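PDB 5VEO: ectonucleotide pyrophosphatase/phosphodiesterase family member 5 from Mus musculus, which probably hydrolyses phosphodiester or pyrophosphate bonds as a zinc-dependent ectoenzyme whose action on nucleotides is restricted. Local coordinates for residues T112-G117 / F136-L141; G309-Q314 / L322-Y327; W26-K31 / S192-V197; F37-K42 / K212-V217. The protein carries 1 engineered substitution. All blocks are in the same frame, centred on the assembly; numbering follows the deposited sequence.

Contact 1: T112-G117 / F136-L141; sequences TNQRAG and FPTYYL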
# COMPACT_ATOMS: atom_id res chain seq x y z
N THR A 112 14.71 -6.94 -10.55
CA THR A 112 16.02 -7.28 -10.00
C THR A 112 16.17 -8.78 -9.84
O THR A 112 17.21 -9.36 -10.20
CB THR A 112 16.21 -6.55 -8.67
OG1 THR A 112 16.12 -5.14 -8.89
CG2 THR A 112 17.54 -6.87 -8.02
N ASN A 113 15.13 -9.44 -9.33
CA ASN A 113 15.11 -10.89 -9.19
C ASN A 113 15.34 -11.58 -10.53
O ASN A 113 16.08 -12.57 -10.61
CB ASN A 113 13.77 -11.30 -8.60
CG ASN A 113 13.71 -12.74 -8.19
OD1 ASN A 113 14.59 -13.24 -7.48
ND2 ASN A 113 12.64 -13.40 -8.58
N GLN A 114 14.67 -11.10 -11.57
CA GLN A 114 14.78 -11.73 -12.89
C GLN A 114 16.11 -11.43 -13.56
O GLN A 114 16.65 -12.29 -14.27
CB GLN A 114 13.57 -11.28 -13.72
CG GLN A 114 12.31 -11.99 -13.19
CD GLN A 114 11.00 -11.28 -13.46
OE1 GLN A 114 10.01 -11.49 -12.72
NE2 GLN A 114 10.94 -10.50 -14.54
N ARG A 115 16.68 -10.25 -13.31
CA ARG A 115 18.02 -9.97 -13.81
C ARG A 115 19.07 -10.87 -13.16
O ARG A 115 20.12 -11.11 -13.76
CB ARG A 115 18.38 -8.50 -13.56
CG ARG A 115 17.61 -7.55 -14.46
CD ARG A 115 17.92 -6.08 -14.21
NE ARG A 115 17.15 -5.24 -15.13
CZ ARG A 115 16.90 -3.95 -14.95
NH1 ARG A 115 17.34 -3.32 -13.87
NH2 ARG A 115 16.19 -3.29 -15.86
N ALA A 116 18.78 -11.40 -11.98
CA ALA A 116 19.65 -12.37 -11.31
C ALA A 116 19.40 -13.80 -11.76
O ALA A 116 20.03 -14.72 -11.22
CB ALA A 116 19.48 -12.25 -9.79
N GLY A 117 18.49 -14.01 -12.70
CA GLY A 117 18.23 -15.33 -13.26
C GLY A 117 17.06 -16.08 -12.66
O GLY A 117 16.87 -17.25 -13.01
N PHE A 136 8.11 -7.19 -17.35
CA PHE A 136 7.02 -7.66 -16.50
C PHE A 136 7.58 -8.72 -15.56
O PHE A 136 8.66 -9.27 -15.81
CB PHE A 136 5.90 -8.30 -17.33
CG PHE A 136 5.14 -7.35 -18.21
CD1 PHE A 136 4.04 -6.65 -17.73
CD2 PHE A 136 5.49 -7.21 -19.54
CE1 PHE A 136 3.33 -5.79 -18.56
CE2 PHE A 136 4.79 -6.35 -20.37
CZ PHE A 136 3.71 -5.64 -19.89
N PRO A 137 6.85 -9.05 -14.49
CA PRO A 137 7.12 -10.32 -13.81
C PRO A 137 7.06 -11.48 -14.80
O PRO A 137 6.30 -11.45 -15.77
CB PRO A 137 5.99 -10.41 -12.77
CG PRO A 137 5.47 -8.99 -12.63
CD PRO A 137 5.60 -8.44 -14.02
N THR A 138 7.87 -12.50 -14.55
CA THR A 138 7.90 -13.68 -15.42
C THR A 138 6.50 -14.20 -15.69
O THR A 138 6.15 -14.53 -16.83
CB THR A 138 8.73 -14.78 -14.79
OG1 THR A 138 9.98 -14.23 -14.36
CG2 THR A 138 8.96 -15.94 -15.80
N TYR A 139 5.68 -14.29 -14.63
CA TYR A 139 4.28 -14.66 -14.71
C TYR A 139 3.45 -13.59 -14.03
O TYR A 139 3.79 -13.15 -12.92
CB TYR A 139 3.98 -15.99 -14.02
CG TYR A 139 4.86 -17.18 -14.41
CD1 TYR A 139 4.56 -17.95 -15.51
CD2 TYR A 139 5.95 -17.55 -13.64
CE1 TYR A 139 5.32 -19.04 -15.86
CE2 TYR A 139 6.74 -18.65 -13.98
CZ TYR A 139 6.41 -19.39 -15.09
OH TYR A 139 7.18 -20.49 -15.44
N TYR A 140 2.33 -13.20 -14.65
CA TYR A 140 1.44 -12.24 -14.00
C TYR A 140 0.04 -12.38 -14.58
O TYR A 140 -0.16 -12.90 -15.69
CB TYR A 140 1.94 -10.80 -14.15
CG TYR A 140 1.87 -10.27 -15.55
CD1 TYR A 140 0.75 -9.58 -16.00
CD2 TYR A 140 2.92 -10.45 -16.44
CE1 TYR A 140 0.68 -9.09 -17.31
CE2 TYR A 140 2.85 -9.97 -17.76
CZ TYR A 140 1.73 -9.29 -18.17
OH TYR A 140 1.66 -8.82 -19.47
N LEU A 141 -0.91 -11.89 -13.84
CA LEU A 141 -2.30 -11.80 -14.27
C LEU A 141 -2.67 -10.37 -14.62
O LEU A 141 -2.40 -9.45 -13.83
CB LEU A 141 -3.25 -12.31 -13.19
CG LEU A 141 -2.94 -13.69 -12.57
CD1 LEU A 141 -3.97 -14.06 -11.50
CD2 LEU A 141 -2.86 -14.77 -13.65
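Gln114 meets Phe136 and Thr138 with the two halves of its carboxamide, a compact example of one side-chain amide satisfying a backbone C=O and a backbone N-H on either side of a proline. On one half, NE2 donates to Phe136 O at 2.9 Å, the bond being nearly straight (162°) and lying close to the amide plane. On the other, OE1 accepts from Thr138 N at 3.0 Å, but here the donor stands well above the carbonyl plane, and the bond is more bent, at 148°. Ser120 OG is a further hydrogen-bond partner of OE1. Beyond CG, which is anti to the carbonyl carbon (chi1 -73°), the extended chain of Gln114 carries the amide across from the helix while the Thr138 side chain runs alongside it, pointing the other way. The contact joins helix 109-115 to the approach to strand 139-140, an outermost strand of the central mixed sheet in this alkaline-phosphatase-like fold; the helix closes in a Schellman motif at Gly117, whose N bonds to Gln114 O at 3.0 Å. Ser120, at the start of the next strand, ties the polar groups together: its N donates to Thr138 OG1, and its OG also bonds Asn113 ND2, which in turn has Asn167 OD1 as a second partner.

Contact 2: G309-Q314 / L322-Y327; sequences GWYILQ and LGNHGY. With ZN (zinc ion), chain D; AMP (adenosine monophosphate), chain Q.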
# COMPACT_ATOMS: atom_id res chain seq x y z
N GLY A 309 -9.87 11.11 10.43
CA GLY A 309 -11.31 10.97 10.50
C GLY A 309 -12.10 12.10 9.88
O GLY A 309 -13.34 12.07 9.94
N TRP A 310 -11.43 13.08 9.27
CA TRP A 310 -12.05 14.17 8.55
C TRP A 310 -12.02 13.89 7.04
O TRP A 310 -11.08 13.28 6.52
CB TRP A 310 -11.35 15.50 8.87
CG TRP A 310 -11.75 15.99 10.23
CD1 TRP A 310 -11.27 15.56 11.42
CD2 TRP A 310 -12.78 16.93 10.52
NE1 TRP A 310 -11.93 16.19 12.45
CE2 TRP A 310 -12.85 17.05 11.92
CE3 TRP A 310 -13.64 17.70 9.73
CZ2 TRP A 310 -13.76 17.88 12.55
CZ3 TRP A 310 -14.52 18.56 10.36
CH2 TRP A 310 -14.57 18.64 11.75
N TYR A 311 -13.07 14.36 6.36
CA TYR A 311 -13.24 14.13 4.93
C TYR A 311 -13.19 15.46 4.20
O TYR A 311 -13.78 16.44 4.65
CB TYR A 311 -14.58 13.45 4.61
CG TYR A 311 -14.45 12.28 3.67
CD1 TYR A 311 -14.49 10.98 4.16
CD2 TYR A 311 -14.30 12.47 2.29
CE1 TYR A 311 -14.34 9.90 3.32
CE2 TYR A 311 -14.15 11.39 1.44
CZ TYR A 311 -14.19 10.10 1.96
OH TYR A 311 -14.07 8.99 1.15
N ILE A 312 -12.49 15.50 3.07
CA ILE A 312 -12.48 16.67 2.20
C ILE A 312 -13.42 16.41 1.04
O ILE A 312 -13.24 15.45 0.28
CB ILE A 312 -11.08 16.98 1.68
CG1 ILE A 312 -10.09 17.07 2.84
CG2 ILE A 312 -11.11 18.27 0.85
CD1 ILE A 312 -8.66 17.18 2.38
N LEU A 313 -14.41 17.28 0.90
CA LEU A 313 -15.36 17.25 -0.21
C LEU A 313 -15.17 18.52 -1.01
O LEU A 313 -15.08 19.61 -0.44
CB LEU A 313 -16.80 17.15 0.26
CG LEU A 313 -17.34 15.73 0.51
CD1 LEU A 313 -16.67 15.01 1.62
CD2 LEU A 313 -18.83 15.78 0.77
N GLN A 314 -15.08 18.39 -2.32
CA GLN A 314 -14.95 19.60 -3.11
C GLN A 314 -16.25 20.38 -3.09
O GLN A 314 -16.25 21.60 -2.92
CB GLN A 314 -14.52 19.28 -4.53
CG GLN A 314 -14.18 20.53 -5.26
CD GLN A 314 -13.55 20.26 -6.59
OE1 GLN A 314 -13.75 19.19 -7.18
NE2 GLN A 314 -12.77 21.21 -7.06
N LEU A 322 -17.59 5.94 4.80
CA LEU A 322 -17.54 5.84 6.25
C LEU A 322 -16.18 5.39 6.76
O LEU A 322 -15.87 5.61 7.93
CB LEU A 322 -18.63 4.89 6.75
CG LEU A 322 -20.04 5.49 6.76
CD1 LEU A 322 -21.04 4.37 6.94
CD2 LEU A 322 -20.16 6.54 7.86
N GLY A 323 -15.37 4.77 5.92
CA GLY A 323 -13.98 4.49 6.26
C GLY A 323 -13.06 5.10 5.22
O GLY A 323 -13.34 5.06 4.01
N ASN A 324 -11.93 5.63 5.68
CA ASN A 324 -10.92 6.02 4.72
C ASN A 324 -9.52 5.98 5.33
O ASN A 324 -9.33 5.73 6.53
CB ASN A 324 -11.22 7.41 4.14
CG ASN A 324 -10.64 7.60 2.73
OD1 ASN A 324 -10.13 6.67 2.09
ND2 ASN A 324 -10.69 8.83 2.25
N HIS A 325 -8.55 6.20 4.46
CA HIS A 325 -7.14 6.16 4.78
C HIS A 325 -6.44 7.13 3.83
O HIS A 325 -7.07 7.70 2.93
CB HIS A 325 -6.60 4.73 4.67
CG HIS A 325 -6.87 4.12 3.33
ND1 HIS A 325 -6.00 4.25 2.27
CD2 HIS A 325 -7.96 3.49 2.84
CE1 HIS A 325 -6.51 3.67 1.20
NE2 HIS A 325 -7.71 3.21 1.52
N GLY A 326 -5.14 7.28 4.01
CA GLY A 326 -4.38 8.31 3.32
C GLY A 326 -3.78 9.32 4.26
O GLY A 326 -2.86 10.06 3.86
N TYR A 327 -4.24 9.34 5.51
CA TYR A 327 -3.79 10.25 6.55
C TYR A 327 -2.32 10.02 6.93
O TYR A 327 -1.68 9.03 6.56
CB TYR A 327 -4.66 10.08 7.79
CG TYR A 327 -6.14 10.25 7.51
CD1 TYR A 327 -6.72 11.51 7.50
CD2 TYR A 327 -6.95 9.16 7.24
CE1 TYR A 327 -8.07 11.68 7.25
CE2 TYR A 327 -8.30 9.32 6.98
CZ TYR A 327 -8.86 10.58 6.98
OH TYR A 327 -10.19 10.73 6.71
ZN ZN D . -8.83 1.97 0.31
P AMP Q . -6.74 1.99 -1.88
O1P AMP Q . -5.79 3.15 -1.96
O2P AMP Q . -8.15 2.44 -1.46
O3P AMP Q . -6.24 0.86 -0.98
O5' AMP Q . -6.89 1.36 -3.34
C5' AMP Q . -7.28 -0.02 -3.46
C4' AMP Q . -8.15 -0.29 -4.66
O4' AMP Q . -7.33 -0.29 -5.82
C3' AMP Q . -8.80 -1.68 -4.62
O3' AMP Q . -10.18 -1.57 -4.35
C2' AMP Q . -8.58 -2.25 -6.03
O2' AMP Q . -9.74 -2.72 -6.66
C1' AMP Q . -7.96 -1.09 -6.79
N9 AMP Q . -6.97 -1.51 -7.75
C8 AMP Q . -5.80 -2.12 -7.52
N7 AMP Q . -5.15 -2.32 -8.69
C5 AMP Q . -5.95 -1.81 -9.67
C6 AMP Q . -5.88 -1.67 -11.13
N6 AMP Q . -4.81 -2.14 -11.80
N1 AMP Q . -6.91 -1.08 -11.77
C2 AMP Q . -7.99 -0.61 -11.13
N3 AMP Q . -8.13 -0.68 -9.79
C4 AMP Q . -7.14 -1.28 -9.05
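Tyr327 holds CG anti to its own carbonyl carbon (chi1 -55°), which aims the phenol at Trp310, whereas Asn324 turns CG anti to its backbone N (chi1 -153°), a torsion that lays its amide beside Tyr311. The phenol OH donates to Trp310 O at 2.7 Å, from well above that carbonyl's plane, and Gly309 N sits over one face of the same ring, 3.6 Å from Tyr327 CZ. A phenylalanine in place of Tyr327 would probably leave Trp310 O without its donor and the ring less firmly fixed against residues 309-310. Asn324 ND2 packs 3.6 Å from Tyr311 OH, the side chains crossing at about a right angle with ring and amide planes 20° apart. The hydrogen bond of this amide is made by its oxygen: Asn324 OD1 accepts from His325 N at 2.9 Å. Thus the buried packing between strand 311-313 with the residues just before it and strand 323-324 with the residues just after it runs directly into the active site. His325 NE2 binds zinc at 2.1 Å alongside Asp177 and His181, while a hydrogen bond from ND1 to Thr56 O helps fix the imidazole's rotation. The same zinc takes AMP O2P at 1.9 Å, which would be expected to draw charge from the phosphate.

Contact 3: W26-K31 / S192-V197; sequences WDYLYK and SVISDV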
# COMPACT_ATOMS: atom_id res chain seq x y z
N TRP A 26 -3.64 -3.01 11.63
CA TRP A 26 -2.84 -3.88 12.50
C TRP A 26 -3.67 -4.53 13.61
O TRP A 26 -3.43 -5.68 13.98
CB TRP A 26 -1.67 -3.07 13.09
CG TRP A 26 -2.13 -2.01 14.02
CD1 TRP A 26 -2.68 -0.81 13.71
CD2 TRP A 26 -2.14 -2.11 15.45
NE1 TRP A 26 -3.04 -0.14 14.87
CE2 TRP A 26 -2.72 -0.93 15.94
CE3 TRP A 26 -1.71 -3.09 16.35
CZ2 TRP A 26 -2.87 -0.69 17.31
CZ3 TRP A 26 -1.87 -2.85 17.71
CH2 TRP A 26 -2.44 -1.65 18.17
N ASP A 27 -4.65 -3.81 14.15
CA ASP A 27 -5.43 -4.32 15.28
C ASP A 27 -6.70 -5.07 14.85
O ASP A 27 -7.44 -5.54 15.73
CB ASP A 27 -5.79 -3.18 16.22
CG ASP A 27 -6.69 -2.15 15.58
OD1 ASP A 27 -7.32 -1.35 16.32
OD2 ASP A 27 -6.83 -2.16 14.35
N TYR A 28 -6.93 -5.26 13.55
CA TYR A 28 -8.07 -6.05 13.11
C TYR A 28 -7.98 -7.49 13.60
O TYR A 28 -9.01 -8.16 13.72
CB TYR A 28 -8.17 -6.03 11.59
CG TYR A 28 -8.80 -4.82 10.93
CD1 TYR A 28 -8.86 -4.75 9.55
CD2 TYR A 28 -9.37 -3.77 11.64
CE1 TYR A 28 -9.45 -3.69 8.89
CE2 TYR A 28 -9.96 -2.69 10.98
CZ TYR A 28 -10.00 -2.66 9.60
OH TYR A 28 -10.59 -1.62 8.94
N LEU A 29 -6.76 -7.99 13.86
CA LEU A 29 -6.53 -9.33 14.40
C LEU A 29 -7.36 -9.60 15.63
O LEU A 29 -7.63 -10.77 15.96
CB LEU A 29 -5.05 -9.50 14.80
CG LEU A 29 -4.03 -9.38 13.67
CD1 LEU A 29 -2.63 -9.50 14.25
CD2 LEU A 29 -4.29 -10.44 12.62
N TYR A 30 -7.73 -8.55 16.35
CA TYR A 30 -8.38 -8.68 17.64
C TYR A 30 -9.86 -8.36 17.62
O TYR A 30 -10.51 -8.42 18.67
CB TYR A 30 -7.68 -7.76 18.64
CG TYR A 30 -6.19 -7.98 18.69
CD1 TYR A 30 -5.66 -9.25 18.87
CD2 TYR A 30 -5.31 -6.92 18.50
CE1 TYR A 30 -4.29 -9.45 18.91
CE2 TYR A 30 -3.94 -7.12 18.54
CZ TYR A 30 -3.44 -8.38 18.75
OH TYR A 30 -2.08 -8.58 18.79
N LYS A 31 -10.42 -8.01 16.45
CA LYS A 31 -11.84 -7.66 16.35
C LYS A 31 -12.74 -8.88 16.39
O LYS A 31 -13.89 -8.78 16.83
CB LYS A 31 -12.09 -6.88 15.05
CG LYS A 31 -11.71 -5.39 15.16
CD LYS A 31 -12.18 -4.57 13.94
CE LYS A 31 -11.98 -3.08 14.14
NZ LYS A 31 -13.04 -2.54 15.03
N SER A 192 -17.35 -9.55 10.11
CA SER A 192 -17.64 -10.52 9.05
C SER A 192 -16.52 -10.57 8.01
O SER A 192 -16.11 -11.65 7.56
CB SER A 192 -18.97 -10.18 8.39
OG SER A 192 -20.00 -10.11 9.36
N VAL A 193 -16.03 -9.40 7.58
CA VAL A 193 -15.03 -9.40 6.52
C VAL A 193 -13.68 -9.82 7.08
O VAL A 193 -12.93 -10.53 6.40
CB VAL A 193 -14.96 -8.05 5.78
CG1 VAL A 193 -14.44 -6.96 6.62
CG2 VAL A 193 -14.05 -8.17 4.56
N ILE A 194 -13.36 -9.42 8.31
CA ILE A 194 -12.11 -9.88 8.92
C ILE A 194 -12.13 -11.41 9.09
O ILE A 194 -11.14 -12.09 8.80
CB ILE A 194 -11.84 -9.15 10.25
CG1 ILE A 194 -11.66 -7.64 9.99
CG2 ILE A 194 -10.60 -9.75 10.92
CD1 ILE A 194 -11.80 -6.76 11.21
N SER A 195 -13.24 -11.96 9.56
CA SER A 195 -13.36 -13.41 9.68
C SER A 195 -13.17 -14.08 8.32
O SER A 195 -12.52 -15.13 8.21
CB SER A 195 -14.72 -13.79 10.25
OG SER A 195 -14.86 -13.42 11.60
N ASP A 196 -13.73 -13.48 7.27
CA ASP A 196 -13.58 -14.06 5.94
C ASP A 196 -12.14 -14.02 5.46
O ASP A 196 -11.66 -14.98 4.84
CB ASP A 196 -14.47 -13.35 4.95
CG ASP A 196 -14.41 -14.04 3.59
OD1 ASP A 196 -14.91 -15.17 3.47
OD2 ASP A 196 -13.82 -13.48 2.66
N VAL A 197 -11.45 -12.90 5.71
CA VAL A 197 -10.04 -12.81 5.33
C VAL A 197 -9.22 -13.85 6.09
O VAL A 197 -8.34 -14.49 5.51
CB VAL A 197 -9.52 -11.38 5.53
CG1 VAL A 197 -8.00 -11.32 5.38
CG2 VAL A 197 -10.20 -10.46 4.52
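Ile194 meets Tyr28 with both of its branches and Lys31 with the tip of the longer one, and the path from its CB outward shows how one aliphatic side chain can fasten a helix to a turn. At CB the chain divides. The short branch, CG2, goes straight to the backbone of the turn and rests 3.6 Å from Tyr28 O, a carbonyl that already accepts from Lys31 N. The long branch starts at CG1, which lies anti to the carbonyl carbon (chi1 -63°) and passes 4.0 Å from Tyr28 CD1. Its terminal methyl, CD1, then settles over the face of the tyrosine ring in a CH-pi contact, 4.0 Å from the centroid, 26° off the normal and displaced toward CG, which it approaches to 3.6 Å. From a second direction Lys31 lays its methylenes across the same methyl, with CD at 3.5 Å, before the chain bends at its end and sends NZ off to Pro185 O. The 3-10 turn 28-30 belongs to the connection between strand 16-21, after which comes the zinc ligand Asp22, and helix 35-42; helix 190-210 packs against this connection in the alkaline-phosphatase-like fold. With Tyr28 cut back to an alanine, the Ile194 methyl would probably lose its aromatic seat and a gap would be likely to open between turn and helix. The Tyr28 side chain also packs on Pro185 and Met227 and lies, at its nearest, about 10 Å from a bound zinc. Leu29 turns the other way, onto Phe37 and His46.

Contact 4: F37-K42 / K212-V217; sequences FHYIMK and KLWNNV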
# COMPACT_ATOMS: atom_id res chain seq x y z
N PHE A 37 -4.57 -16.36 11.28
CA PHE A 37 -3.52 -15.40 11.61
C PHE A 37 -2.77 -15.84 12.86
O PHE A 37 -1.54 -15.76 12.91
CB PHE A 37 -4.09 -14.00 11.81
CG PHE A 37 -4.43 -13.28 10.51
CD1 PHE A 37 -3.48 -12.50 9.87
CD2 PHE A 37 -5.68 -13.38 9.94
CE1 PHE A 37 -3.77 -11.84 8.67
CE2 PHE A 37 -5.99 -12.71 8.75
CZ PHE A 37 -5.02 -11.95 8.12
N HIS A 38 -3.50 -16.31 13.88
CA HIS A 38 -2.85 -16.71 15.13
C HIS A 38 -1.99 -17.96 14.95
O HIS A 38 -0.96 -18.10 15.62
CB HIS A 38 -3.91 -16.88 16.22
CG HIS A 38 -4.29 -15.58 16.87
ND1 HIS A 38 -5.16 -14.69 16.29
CD2 HIS A 38 -3.88 -15.01 18.03
CE1 HIS A 38 -5.30 -13.63 17.07
NE2 HIS A 38 -4.52 -13.79 18.13
N TYR A 39 -2.36 -18.84 14.01
CA TYR A 39 -1.53 -19.99 13.70
C TYR A 39 -0.19 -19.57 13.12
O TYR A 39 0.86 -20.10 13.50
CB TYR A 39 -2.29 -20.90 12.73
CG TYR A 39 -1.50 -22.09 12.26
CD1 TYR A 39 -1.32 -23.20 13.07
CD2 TYR A 39 -0.94 -22.11 10.99
CE1 TYR A 39 -0.60 -24.31 12.62
CE2 TYR A 39 -0.23 -23.21 10.53
CZ TYR A 39 -0.06 -24.30 11.36
OH TYR A 39 0.67 -25.38 10.88
N ILE A 40 -0.19 -18.59 12.22
CA ILE A 40 1.08 -18.06 11.70
C ILE A 40 1.88 -17.41 12.83
O ILE A 40 3.11 -17.59 12.92
CB ILE A 40 0.82 -17.08 10.55
CG1 ILE A 40 0.35 -17.88 9.32
CG2 ILE A 40 2.09 -16.29 10.23
CD1 ILE A 40 -0.02 -17.05 8.13
N MET A 41 1.22 -16.61 13.67
CA MET A 41 1.91 -15.97 14.78
C MET A 41 2.61 -17.00 15.67
O MET A 41 3.80 -16.86 15.97
CB MET A 41 0.92 -15.14 15.60
CG MET A 41 0.44 -13.91 14.87
SD MET A 41 -1.13 -13.28 15.49
CE MET A 41 -0.76 -13.08 17.21
N LYS A 42 1.89 -18.05 16.07
CA LYS A 42 2.44 -19.05 16.98
C LYS A 42 3.63 -19.77 16.36
O LYS A 42 4.52 -20.28 17.07
CB LYS A 42 1.34 -20.05 17.33
CG LYS A 42 1.72 -21.16 18.30
CD LYS A 42 0.62 -22.23 18.34
CE LYS A 42 1.05 -23.51 19.08
NZ LYS A 42 1.62 -24.56 18.17
N LYS A 212 3.20 -29.10 -0.73
CA LYS A 212 4.52 -29.34 -0.14
C LYS A 212 5.40 -28.10 -0.22
O LYS A 212 6.61 -28.18 -0.42
CB LYS A 212 5.19 -30.55 -0.80
CG LYS A 212 4.34 -31.77 -0.71
CD LYS A 212 5.04 -33.01 -1.27
CE LYS A 212 4.02 -34.00 -1.82
NZ LYS A 212 4.58 -35.39 -2.01
N LEU A 213 4.78 -26.92 -0.06
CA LEU A 213 5.49 -25.66 -0.04
C LEU A 213 5.51 -25.00 1.33
O LEU A 213 6.31 -24.09 1.54
CB LEU A 213 4.84 -24.66 -1.01
CG LEU A 213 4.85 -25.01 -2.50
CD1 LEU A 213 3.93 -24.07 -3.24
CD2 LEU A 213 6.25 -24.87 -3.01
N TRP A 214 4.66 -25.44 2.25
CA TRP A 214 4.48 -24.73 3.52
C TRP A 214 5.79 -24.56 4.28
O TRP A 214 6.06 -23.51 4.86
CB TRP A 214 3.45 -25.46 4.37
CG TRP A 214 3.28 -24.92 5.75
CD1 TRP A 214 3.62 -25.53 6.92
CD2 TRP A 214 2.73 -23.64 6.10
NE1 TRP A 214 3.31 -24.71 7.99
CE2 TRP A 214 2.76 -23.54 7.51
CE3 TRP A 214 2.23 -22.56 5.36
CZ2 TRP A 214 2.30 -22.41 8.19
CZ3 TRP A 214 1.77 -21.43 6.04
CH2 TRP A 214 1.82 -21.37 7.44
N ASN A 215 6.63 -25.59 4.32
CA ASN A 215 7.86 -25.43 5.07
C ASN A 215 9.07 -25.09 4.20
O ASN A 215 10.20 -25.15 4.70
CB ASN A 215 8.10 -26.69 5.92
CG ASN A 215 7.24 -26.67 7.17
OD1 ASN A 215 7.26 -25.68 7.94
ND2 ASN A 215 6.42 -27.69 7.35
N ASN A 216 8.90 -24.68 2.94
CA ASN A 216 10.03 -24.16 2.18
C ASN A 216 9.73 -22.86 1.45
O ASN A 216 10.55 -22.45 0.61
CB ASN A 216 10.56 -25.18 1.16
CG ASN A 216 9.47 -25.88 0.41
OD1 ASN A 216 9.13 -25.51 -0.71
ND2 ASN A 216 8.92 -26.91 1.04
N VAL A 217 8.59 -22.23 1.70
CA VAL A 217 8.31 -20.89 1.22
C VAL A 217 8.22 -20.01 2.45
O VAL A 217 7.59 -20.39 3.43
CB VAL A 217 6.99 -20.83 0.44
CG1 VAL A 217 6.58 -19.37 0.18
CG2 VAL A 217 7.11 -21.62 -0.86
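Tyr39 and Trp214 touch through one ring carbon each, CE2 of the tyrosine lying 3.5 Å from CZ2 of the indole. Their planes are only 24° apart, yet the rings are slid so far past each other (centroids 5.9 Å apart) that they barely overlap, and the pair is better read as apolar packing than as a true stack. Ile40 comes to the same end of the indole at its edge, near the ring plane, with CG1 4.2 Å from CH2. Tyr39 and Trp214 both place CG anti to their backbone N; for Trp214 (chi1 174°) this reaches the indole out from its loop toward helix 35-42. In the next shell Lys209 serves both partners: its NZ is hydrogen-bonded to Tyr39 OH, and it makes a cation-pi contact with the indole, against which His341 also stacks. Farther out, the loop that presents Trp214 is shaped by its own bonds. Lys212, with positive phi, is the C-prime residue of a Schellman motif that ends the preceding helix. Asn216 ND2 then reaches back to Lys212 O at 3.0 Å in an almost straight bond, while Asn216 OD1 bonds Lys15 NZ; Asn216 N meets Leu213 O at 3.0 Å. The whole sits where helices 35-42 and 190-210 lie against the central sheet: Trp214 packs on Ile205 and Leu208 of the longer helix and on Leu219 of strand 218-222, and Ile40 reaches Leu201, Leu219 and, in strand 338-341, Leu339.

Contacts 3 and 4 form a pair with centres about 18 Å apart, and they touch directly, Leu29 CD2 lying 3.5 Å from Phe37 CD1. Their segments alternate along the chain, so helix 190-210 and the loop after it are held against the connection and helix that follow strand 16-21, beside strands 16-21 and 218-222, neighbours in the central sheet. Contact 1 is nested inside both of these long loops and lies toward an outer strand of that sheet. Contact 2 comes last, across the chain's centre from contact 1 (centres about 36 Å apart). The first, third and fourth thus pack the framework, while contact 2 reaches the zinc and AMP.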